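PDB 2Q02: putative cytoplasmic protein from Salmonella typhimurium LT2, which is of unknown function but binds zinc in a xylose isomerase-like TIM barrel and may have isomerase activity. Local coordinates for residues A[11-16]-A[36-41]; A[29-34]-A[258-263]; A[216-221]-A[242-247]. One frame throughout, in Å; residues are numbered along the deposited sequence.

Interaction 1: A[11-16]-A[36-41]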
loop_
_atom_site.group_PDB
_atom_site.type_symbol
_atom_site.label_atom_id
_atom_site.label_comp_id
_atom_site.label_asym_id
_atom_site.label_seq_id
_atom_site.Cartn_x
_atom_site.Cartn_y
_atom_site.Cartn_z
ATOM N N ILE A 11 -9.158 -3.082 2.888
ATOM C CA ILE A 11 -9.536 -1.696 2.734
ATOM C C ILE A 11 -8.505 -0.821 3.432
ATOM O O ILE A 11 -8.335 -0.879 4.658
ATOM C CB ILE A 11 -10.951 -1.410 3.270
ATOM C CG1 ILE A 11 -11.953 -2.495 2.810
ATOM C CG2 ILE A 11 -11.400 -0.001 2.851
ATOM C CD1 ILE A 11 -12.043 -2.696 1.308
ATOM N N ASN A 12 -7.819 -0.013 2.636
ATOM C CA ASN A 12 -6.897 0.972 3.162
ATOM C C ASN A 12 -7.695 2.170 3.753
ATOM O O ASN A 12 -8.683 2.649 3.157
ATOM C CB ASN A 12 -5.918 1.409 2.056
ATOM C CG ASN A 12 -4.750 2.215 2.586
ATOM O OD1 ASN A 12 -4.952 3.252 3.213
ATOM N ND2 ASN A 12 -3.519 1.754 2.317
ATOM N N ARG A 13 -7.254 2.650 4.918
ATOM C CA ARG A 13 -7.957 3.728 5.612
ATOM C C ARG A 13 -7.960 5.080 4.882
ATOM O O ARG A 13 -8.730 5.963 5.262
ATOM C CB ARG A 13 -7.423 3.919 7.034
ATOM C CG ARG A 13 -8.346 4.764 7.895
ATOM C CD ARG A 13 -7.784 5.075 9.276
ATOM N NE ARG A 13 -8.714 5.921 10.050
ATOM C CZ ARG A 13 -8.358 6.782 11.000
ATOM N NH1 ARG A 13 -7.084 6.930 11.333
ATOM N NH2 ARG A 13 -9.283 7.497 11.625
ATOM N N LYS A 14 -7.122 5.255 3.849
ATOM C CA LYS A 14 -7.135 6.513 3.078
ATOM C C LYS A 14 -8.477 6.791 2.401
ATOM O O LYS A 14 -8.767 7.939 2.082
ATOM C CB LYS A 14 -6.020 6.550 2.023
ATOM C CG LYS A 14 -5.571 7.986 1.628
ATOM C CD LYS A 14 -4.513 8.535 2.579
ATOM C CE LYS A 14 -4.266 10.027 2.370
ATOM N NZ LYS A 14 -3.994 10.821 3.637
ATOM N N ILE A 15 -9.278 5.740 2.177
ATOM C CA ILE A 15 -10.613 5.865 1.561
ATOM C C ILE A 15 -11.636 6.580 2.465
ATOM O O ILE A 15 -12.651 7.078 1.989
ATOM C CB ILE A 15 -11.153 4.460 1.120
ATOM C CG1 ILE A 15 -12.255 4.579 0.076
ATOM C CG2 ILE A 15 -11.631 3.627 2.312
ATOM C CD1 ILE A 15 -12.560 3.260 -0.616
ATOM N N ALA A 16 -11.351 6.653 3.761
ATOM C CA ALA A 16 -12.306 7.168 4.734
ATOM C C ALA A 16 -11.697 8.209 5.669
ATOM O O ALA A 16 -11.647 7.989 6.892
ATOM C CB ALA A 16 -12.881 6.015 5.548
ATOM N N VAL A 36 -7.712 -4.592 6.854
ATOM C CA VAL A 36 -7.507 -3.144 6.681
ATOM C C VAL A 36 -6.046 -2.772 6.746
ATOM O O VAL A 36 -5.210 -3.576 7.122
ATOM C CB VAL A 36 -8.209 -2.286 7.779
ATOM C CG1 VAL A 36 -9.707 -2.433 7.696
ATOM C CG2 VAL A 36 -7.701 -2.668 9.186
ATOM N N GLU A 37 -5.765 -1.528 6.396
ATOM C CA GLU A 37 -4.475 -0.900 6.604
ATOM C C GLU A 37 -4.709 0.389 7.371
ATOM O O GLU A 37 -5.630 1.152 7.046
ATOM C CB GLU A 37 -3.824 -0.534 5.264
ATOM C CG GLU A 37 -3.446 -1.708 4.371
ATOM C CD GLU A 37 -2.735 -1.249 3.108
ATOM O OE1 GLU A 37 -3.456 -0.968 2.108
ATOM O OE2 GLU A 37 -1.472 -1.138 3.135
ATOM N N LEU A 38 -3.867 0.652 8.361
ATOM C CA LEU A 38 -3.857 1.953 9.034
ATOM C C LEU A 38 -2.748 2.837 8.450
ATOM O O LEU A 38 -1.971 2.394 7.607
ATOM C CB LEU A 38 -3.723 1.784 10.555
ATOM C CG LEU A 38 -4.920 1.159 11.295
ATOM C CD1 LEU A 38 -4.642 1.057 12.776
ATOM C CD2 LEU A 38 -6.212 1.926 11.063
ATOM N N ARG A 39 -2.697 4.097 8.882
ATOM C CA ARG A 39 -1.798 5.081 8.281
ATOM C C ARG A 39 -1.402 6.246 9.224
ATOM O O ARG A 39 -2.207 6.724 10.045
ATOM C CB ARG A 39 -2.456 5.703 7.039
ATOM C CG ARG A 39 -3.198 4.760 6.074
ATOM C CD ARG A 39 -3.748 5.586 4.914
ATOM N NE ARG A 39 -2.659 6.339 4.303
ATOM C CZ ARG A 39 -1.914 5.913 3.285
ATOM N NH1 ARG A 39 -2.156 4.760 2.675
ATOM N NH2 ARG A 39 -0.932 6.664 2.845
ATOM N N ASN A 40 -0.176 6.740 9.064
ATOM C CA ASN A 40 0.293 7.875 9.885
ATOM C C ASN A 40 0.049 9.255 9.232
ATOM O O ASN A 40 0.460 10.274 9.780
ATOM C CB ASN A 40 1.774 7.733 10.262
ATOM C CG ASN A 40 2.691 7.982 9.098
ATOM O OD1 ASN A 40 2.261 7.928 7.943
ATOM N ND2 ASN A 40 3.969 8.255 9.385
ATOM N N ASP A 41 -0.641 9.284 8.083
ATOM C CA ASP A 41 -0.871 10.545 7.360
ATOM C C ASP A 41 -2.361 10.894 7.215
ATOM O O ASP A 41 -2.768 11.588 6.274
ATOM C CB ASP A 41 -0.180 10.542 5.996
ATOM C CG ASP A 41 -0.651 9.438 5.099
ATOM O OD1 ASP A 41 -1.635 8.757 5.436
ATOM O OD2 ASP A 41 -0.018 9.272 4.044
HETATM O O HOH W 1 -4.473 5.128 10.844
#
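With CG of Asn-12 turned away from its backbone N (chi1 -168°) and the Arg-39 chain bent at chi3 (55°), an amide and a guanidinium meet inside a TIM barrel, where two parallel strands end near the zinc site. These strands, 9-12 and 35-39, belong to a beta-alpha-beta unit whose helix is 21-30. Backbone hydrogen bonds run from Glu-37 N to Ile-11 O (3.2 Å) and from Arg-13 N to Glu-37 O (3.1 Å). Asn-12 OD1 serves two donors: Lys-14 N arrives on a lone pair in the carbonyl plane, making an Asx turn, while Arg-39 NH1 gives a fairly straight bond of 3.2 Å. On the other branch, Asn-12 ND2 makes a short but weak bond to Glu-37 OE1 (2.7 Å), the amide and carboxylate planes standing 77° apart. Glu-37 OE2 is held by Thr-69, Asn-71 and the zinc ligand His-197, a second-shell place that Arg-39 shares through its salt bridge to the ligand Glu-245. Lys-14 CD lies over one face of the guanidinium, 3.4 Å from Arg-39 NE. Arg-39 also grips Asp-41 side-on in a salt bridge that helps fix its rotation, Arg-39 NE to Asp-41 OD1 at 2.9 Å and Arg-39 NH2 to Asp-41 OD2 at 3.0 Å, each on a syn lone pair.

Interaction 2: A[29-34]-A[258-263]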
loop_
_atom_site.group_PDB
_atom_site.type_symbol
_atom_site.label_atom_id
_atom_site.label_comp_id
_atom_site.label_asym_id
_atom_site.label_seq_id
_atom_site.Cartn_x
_atom_site.Cartn_y
_atom_site.Cartn_z
ATOM N N LYS A 29 -16.483 -4.256 8.380
ATOM C CA LYS A 29 -17.206 -5.467 8.816
ATOM C C LYS A 29 -18.599 -5.549 8.167
ATOM O O LYS A 29 -18.988 -6.628 7.716
ATOM C CB LYS A 29 -17.270 -5.603 10.350
ATOM C CG LYS A 29 -18.272 -6.693 10.867
ATOM C CD LYS A 29 -17.604 -7.756 11.748
ATOM C CE LYS A 29 -18.607 -8.804 12.304
ATOM N NZ LYS A 29 -19.619 -8.219 13.246
ATOM N N ARG A 30 -19.332 -4.432 8.090
ATOM C CA ARG A 30 -20.628 -4.392 7.394
ATOM C C ARG A 30 -20.498 -4.903 5.946
ATOM O O ARG A 30 -21.392 -5.578 5.431
ATOM C CB ARG A 30 -21.241 -2.969 7.408
ATOM C CG ARG A 30 -22.053 -2.593 8.677
ATOM C CD ARG A 30 -22.757 -1.212 8.554
ATOM N NE ARG A 30 -21.885 -0.111 8.980
ATOM C CZ ARG A 30 -21.412 0.870 8.207
ATOM N NH1 ARG A 30 -21.726 0.968 6.926
ATOM N NH2 ARG A 30 -20.606 1.778 8.733
ATOM N N LEU A 31 -19.387 -4.577 5.285
ATOM C CA LEU A 31 -19.121 -5.034 3.906
ATOM C C LEU A 31 -18.556 -6.458 3.826
ATOM O O LEU A 31 -18.282 -6.964 2.738
ATOM C CB LEU A 31 -18.136 -4.085 3.233
ATOM C CG LEU A 31 -18.672 -2.675 3.021
ATOM C CD1 LEU A 31 -17.579 -1.759 2.492
ATOM C CD2 LEU A 31 -19.865 -2.705 2.067
ATOM N N GLU A 32 -18.359 -7.075 4.984
ATOM C CA GLU A 32 -17.871 -8.451 5.108
ATOM C C GLU A 32 -16.461 -8.670 4.568
ATOM O O GLU A 32 -16.189 -9.714 3.976
ATOM C CB GLU A 32 -18.843 -9.450 4.476
ATOM C CG GLU A 32 -20.001 -9.823 5.380
ATOM C CD GLU A 32 -21.007 -10.705 4.685
ATOM O OE1 GLU A 32 -21.621 -10.234 3.704
ATOM O OE2 GLU A 32 -21.184 -11.862 5.121
ATOM N N PHE A 33 -15.581 -7.684 4.751
ATOM C CA PHE A 33 -14.139 -7.878 4.557
ATOM C C PHE A 33 -13.497 -8.016 5.923
ATOM O O PHE A 33 -14.082 -7.643 6.923
ATOM C CB PHE A 33 -13.515 -6.725 3.763
ATOM C CG PHE A 33 -14.133 -6.553 2.418
ATOM C CD1 PHE A 33 -13.913 -7.503 1.423
ATOM C CD2 PHE A 33 -15.005 -5.496 2.164
ATOM C CE1 PHE A 33 -14.519 -7.376 0.183
ATOM C CE2 PHE A 33 -15.615 -5.365 0.926
ATOM C CZ PHE A 33 -15.372 -6.305 -0.063
ATOM N N ASN A 34 -12.294 -8.564 5.956
ATOM C CA ASN A 34 -11.619 -8.862 7.218
ATOM C C ASN A 34 -10.176 -8.333 7.264
ATOM O O ASN A 34 -9.379 -8.769 8.079
ATOM C CB ASN A 34 -11.633 -10.375 7.470
ATOM C CG ASN A 34 -10.894 -11.174 6.376
ATOM O OD1 ASN A 34 -10.102 -10.636 5.590
ATOM N ND2 ASN A 34 -11.164 -12.467 6.331
ATOM N N GLU A 258 -21.826 6.006 0.359
ATOM C CA GLU A 258 -21.074 6.196 -0.893
ATOM C C GLU A 258 -19.768 5.378 -0.893
ATOM O O GLU A 258 -19.385 4.805 -1.924
ATOM C CB GLU A 258 -20.774 7.688 -1.104
ATOM C CG GLU A 258 -19.916 8.041 -2.343
ATOM C CD GLU A 258 -20.745 8.339 -3.605
ATOM O OE1 GLU A 258 -21.522 9.339 -3.621
ATOM O OE2 GLU A 258 -20.593 7.577 -4.589
ATOM N N ILE A 259 -19.100 5.331 0.266
ATOM C CA ILE A 259 -17.881 4.533 0.459
ATOM C C ILE A 259 -18.189 3.061 0.263
ATOM O O ILE A 259 -17.428 2.357 -0.415
ATOM C CB ILE A 259 -17.266 4.728 1.873
ATOM C CG1 ILE A 259 -16.650 6.117 2.029
ATOM C CG2 ILE A 259 -16.163 3.721 2.153
ATOM C CD1 ILE A 259 -16.197 6.397 3.476
ATOM N N GLU A 260 -19.284 2.588 0.858
ATOM C CA GLU A 260 -19.690 1.189 0.704
ATOM C C GLU A 260 -19.945 0.858 -0.770
ATOM O O GLU A 260 -19.551 -0.207 -1.238
ATOM C CB GLU A 260 -20.931 0.862 1.555
ATOM C CG GLU A 260 -20.698 0.822 3.085
ATOM C CD GLU A 260 -21.985 0.613 3.904
ATOM O OE1 GLU A 260 -22.421 -0.542 4.068
ATOM O OE2 GLU A 260 -22.559 1.594 4.412
ATOM N N GLU A 261 -20.584 1.779 -1.494
ATOM C CA GLU A 261 -20.915 1.593 -2.914
ATOM C C GLU A 261 -19.678 1.449 -3.798
ATOM O O GLU A 261 -19.642 0.630 -4.706
ATOM C CB GLU A 261 -21.746 2.782 -3.428
ATOM C CG GLU A 261 -23.219 2.824 -2.973
ATOM C CD GLU A 261 -23.935 4.113 -3.406
ATOM O OE1 GLU A 261 -23.354 4.908 -4.185
ATOM O OE2 GLU A 261 -25.080 4.347 -2.970
ATOM N N GLN A 262 -18.671 2.264 -3.533
ATOM C CA GLN A 262 -17.461 2.314 -4.361
ATOM C C GLN A 262 -16.574 1.100 -4.167
ATOM O O GLN A 262 -15.890 0.658 -5.088
ATOM C CB GLN A 262 -16.669 3.563 -4.019
ATOM C CG GLN A 262 -17.404 4.857 -4.356
ATOM C CD GLN A 262 -17.069 5.398 -5.732
ATOM O OE1 GLN A 262 -16.315 4.795 -6.495
ATOM N NE2 GLN A 262 -17.630 6.553 -6.050
ATOM N N ILE A 263 -16.572 0.578 -2.949
ATOM C CA ILE A 263 -15.839 -0.641 -2.636
ATOM C C ILE A 263 -16.573 -1.792 -3.280
ATOM O O ILE A 263 -15.958 -2.625 -3.927
ATOM C CB ILE A 263 -15.682 -0.873 -1.097
ATOM C CG1 ILE A 263 -14.826 0.245 -0.469
ATOM C CG2 ILE A 263 -15.022 -2.208 -0.825
ATOM C CD1 ILE A 263 -15.022 0.464 1.040
#
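Leu-31 lays its two methyl branches against the helix 256-271, CD2 resting on the aliphatic part of Glu-260, 3.8 Å from its CB, and CD1 reaching on to Ile-263 CD1 at 3.7 Å. One leucine thus spans two residues on the same side of the helix, meeting the first obliquely and the second at about a right angle. Further in, Phe-33 and Ile-263 run past each other in opposite directions, with Phe-33 CE2 3.7 Å from Ile-263 CG2. The methyl approaches the ring obliquely. Ile-263 can serve both neighbours because its branches diverge: CG1 lies anti to the carbonyl carbon (chi1 -64°) and carries CD1 to Leu-31, whereas CG2 goes to the phenyl ring. Phe-9 and Ile-11 of the first barrel strand back this apolar patch on its inner side.

At the outer margin the chemistry changes. The exposed Arg-30 was modelled in two conformers; in one of them Arg-30 NH1 forms a salt bridge to Glu-260 OE2 at 2.7 Å, the oxygen lying at the guanidinium edge and the two flat groups turned 73° from one another. A second carboxylate, Glu-256, pairs with Arg-30 NH2, but as a fixed link between the helices the arginine is doubtful. The chain leaves helix 21-30 through Glu-32, whose positive phi (64°) belongs to a Schellman motif, and passes from there into Phe-33. The arrangement is that of a TIM barrel's outer layer, where the last helix packs beside the first and completes the ring of helices around the closed sheet.

Interaction 3: A[216-221]-A[242-247]. With ZN (zinc ion), chain E.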
loop_
_atom_site.group_PDB
_atom_site.type_symbol
_atom_site.label_atom_id
_atom_site.label_comp_id
_atom_site.label_asym_id
_atom_site.label_seq_id
_atom_site.Cartn_x
_atom_site.Cartn_y
_atom_site.Cartn_z
ATOM N N ILE A 216 -8.714 7.769 -7.510
ATOM C CA ILE A 216 -10.036 7.470 -6.963
ATOM C C ILE A 216 -10.240 5.938 -6.914
ATOM O O ILE A 216 -9.320 5.208 -6.592
ATOM C CB ILE A 216 -11.139 8.238 -7.734
ATOM C CG1 ILE A 216 -11.214 7.829 -9.220
ATOM C CG2 ILE A 216 -10.868 9.713 -7.623
ATOM C CD1 ILE A 216 -12.254 8.619 -10.018
HETATM N N MSE A 217 -11.438 5.454 -7.191
HETATM C CA MSE A 217 -11.699 4.030 -7.177
HETATM C C MSE A 217 -11.907 3.493 -8.608
HETATM O O MSE A 217 -11.760 4.234 -9.596
HETATM C CB MSE A 217 -12.860 3.746 -6.218
HETATM C CG MSE A 217 -12.448 3.951 -4.754
HETATM SE SE MSE A 217 -11.325 2.437 -4.047
HETATM C CE MSE A 217 -12.780 1.187 -3.774
ATOM N N LEU A 218 -12.190 2.194 -8.718
ATOM C CA LEU A 218 -12.192 1.523 -10.021
ATOM C C LEU A 218 -13.494 1.756 -10.751
ATOM O O LEU A 218 -14.558 1.569 -10.186
ATOM C CB LEU A 218 -11.917 0.019 -9.863
ATOM C CG LEU A 218 -10.561 -0.297 -9.198
ATOM C CD1 LEU A 218 -10.274 -1.819 -9.165
ATOM C CD2 LEU A 218 -9.430 0.446 -9.879
ATOM N N SER A 219 -13.407 2.212 -11.991
ATOM C CA SER A 219 -14.585 2.308 -12.845
ATOM C C SER A 219 -14.243 1.771 -14.234
ATOM O O SER A 219 -13.102 1.349 -14.486
ATOM C CB SER A 219 -15.082 3.757 -12.925
ATOM O OG SER A 219 -14.340 4.516 -13.872
ATOM N N GLU A 220 -15.235 1.795 -15.121
ATOM C CA GLU A 220 -15.031 1.513 -16.542
ATOM C C GLU A 220 -14.169 2.582 -17.210
ATOM O O GLU A 220 -13.526 2.322 -18.221
ATOM C CB GLU A 220 -16.378 1.432 -17.276
ATOM C CG GLU A 220 -17.320 0.322 -16.791
ATOM C CD GLU A 220 -16.737 -1.070 -16.977
ATOM O OE1 GLU A 220 -15.843 -1.221 -17.837
ATOM O OE2 GLU A 220 -17.169 -2.010 -16.265
ATOM N N LYS A 221 -14.156 3.785 -16.643
ATOM C CA LYS A 221 -13.388 4.886 -17.217
ATOM C C LYS A 221 -11.926 4.895 -16.755
ATOM O O LYS A 221 -11.176 5.776 -17.182
ATOM C CB LYS A 221 -14.068 6.242 -16.928
ATOM N N TYR A 242 -5.236 -7.900 -2.261
ATOM C CA TYR A 242 -5.522 -6.688 -2.991
ATOM C C TYR A 242 -6.163 -5.711 -2.008
ATOM O O TYR A 242 -7.194 -6.003 -1.388
ATOM C CB TYR A 242 -6.481 -6.986 -4.147
ATOM C CG TYR A 242 -5.891 -7.846 -5.255
ATOM C CD1 TYR A 242 -4.970 -7.310 -6.157
ATOM C CD2 TYR A 242 -6.275 -9.191 -5.419
ATOM C CE1 TYR A 242 -4.431 -8.070 -7.166
ATOM C CE2 TYR A 242 -5.740 -9.974 -6.449
ATOM C CZ TYR A 242 -4.810 -9.393 -7.311
ATOM O OH TYR A 242 -4.260 -10.113 -8.337
ATOM N N ALA A 243 -5.536 -4.546 -1.880
ATOM C CA ALA A 243 -5.964 -3.486 -0.968
ATOM C C ALA A 243 -6.278 -2.269 -1.785
ATOM O O ALA A 243 -5.474 -1.881 -2.618
ATOM C CB ALA A 243 -4.857 -3.150 0.034
ATOM N N PHE A 244 -7.440 -1.666 -1.522
ATOM C CA PHE A 244 -7.903 -0.478 -2.222
ATOM C C PHE A 244 -7.347 0.765 -1.525
ATOM O O PHE A 244 -7.548 0.931 -0.319
ATOM C CB PHE A 244 -9.441 -0.449 -2.274
ATOM C CG PHE A 244 -10.027 -1.477 -3.209
ATOM C CD1 PHE A 244 -9.936 -1.311 -4.586
ATOM C CD2 PHE A 244 -10.652 -2.621 -2.716
ATOM C CE1 PHE A 244 -10.461 -2.269 -5.459
ATOM C CE2 PHE A 244 -11.207 -3.580 -3.587
ATOM C CZ PHE A 244 -11.101 -3.406 -4.956
ATOM N N GLU A 245 -6.625 1.604 -2.286
ATOM C CA GLU A 245 -5.909 2.773 -1.739
ATOM C C GLU A 245 -6.102 4.035 -2.620
ATOM O O GLU A 245 -5.192 4.478 -3.307
ATOM C CB GLU A 245 -4.407 2.462 -1.522
ATOM C CG GLU A 245 -3.622 3.588 -0.804
ATOM C CD GLU A 245 -2.101 3.466 -0.925
ATOM O OE1 GLU A 245 -1.595 3.119 -2.011
ATOM O OE2 GLU A 245 -1.387 3.742 0.062
ATOM N N PRO A 246 -7.302 4.607 -2.607
ATOM C CA PRO A 246 -7.481 5.920 -3.203
ATOM C C PRO A 246 -6.894 7.064 -2.341
ATOM O O PRO A 246 -6.729 6.902 -1.127
ATOM C CB PRO A 246 -8.998 6.029 -3.299
ATOM C CG PRO A 246 -9.481 5.261 -2.163
ATOM C CD PRO A 246 -8.564 4.087 -2.058
ATOM N N PHE A 247 -6.583 8.201 -2.981
ATOM C CA PHE A 247 -5.983 9.389 -2.310
ATOM C C PHE A 247 -6.720 10.730 -2.524
ATOM O O PHE A 247 -6.478 11.697 -1.790
ATOM C CB PHE A 247 -4.560 9.602 -2.822
ATOM C CG PHE A 247 -3.533 8.840 -2.092
ATOM C CD1 PHE A 247 -2.945 9.372 -0.954
ATOM C CD2 PHE A 247 -3.113 7.599 -2.562
ATOM C CE1 PHE A 247 -1.971 8.666 -0.261
ATOM C CE2 PHE A 247 -2.130 6.886 -1.893
ATOM C CZ PHE A 247 -1.554 7.424 -0.734
HETATM ZN ZN ZN E . 0.357 2.376 -2.460
#
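The Phe-244 ring receives Leu-218 CD1 at its edge, in plane and 3.7 Å from CE1, while the methyl of Met-217 (selenomethionine) comes in obliquely, off-centre. This aromatic side chain points outward from the eighth strand of the TIM barrel, 242-244, toward the loop that follows strand 193-198. Met-217 CE makes a CH-pi contact, 4.3 Å from the ring centroid and 30° off the normal. Its SE atom lies oblique to the ring in a Met-aromatic contact. Bends at chi2 (-76°) and chi3 (-78°) fold the selenomethionine chain back, so that SE also touches Pro-246, 3.8 Å from CD, and one side chain bridges ring and proline. The backbone joins in beside it, with Ile-216 O 3.4 Å from Pro-246 CB. Ser-266 of helix 256-271 touches both Met-217 and Phe-244, placing this apolar cluster between sheet and helix.

Between Phe-244 and Pro-246, Glu-245 points away from the loop and into the barrel, where it binds zinc together with Glu-139, Asp-170 and His-197. The two neighbours thus pack outside while the carboxylate coordinates metal inside. Arg-215 donates to Glu-245 OE1, the oxygen that also coordinates the zinc ion, at 2.1 Å.

Depth in the barrel separates these three contacts. Interaction 1 is buried and largely polar, pairing the first two strands and gathering charged groups near the metal. Interaction 3, also buried, is apolar between its segments, yet its strand carries a zinc ligand; strands 9-12 and 242-244 are neighbours in the sheet, and a probable hydrogen bond from Asn-12 N to Phe-244 O (3.1 Å) joins the two interactions. Interaction 2 lies farther out and is partly buried, apolar inside and ionic at the margin. Helix 256-271 connects it to both others: Ile-263 packs on Ile-11 of interaction 1, and Met-217 CE of interaction 3 touches Ile-263 CA.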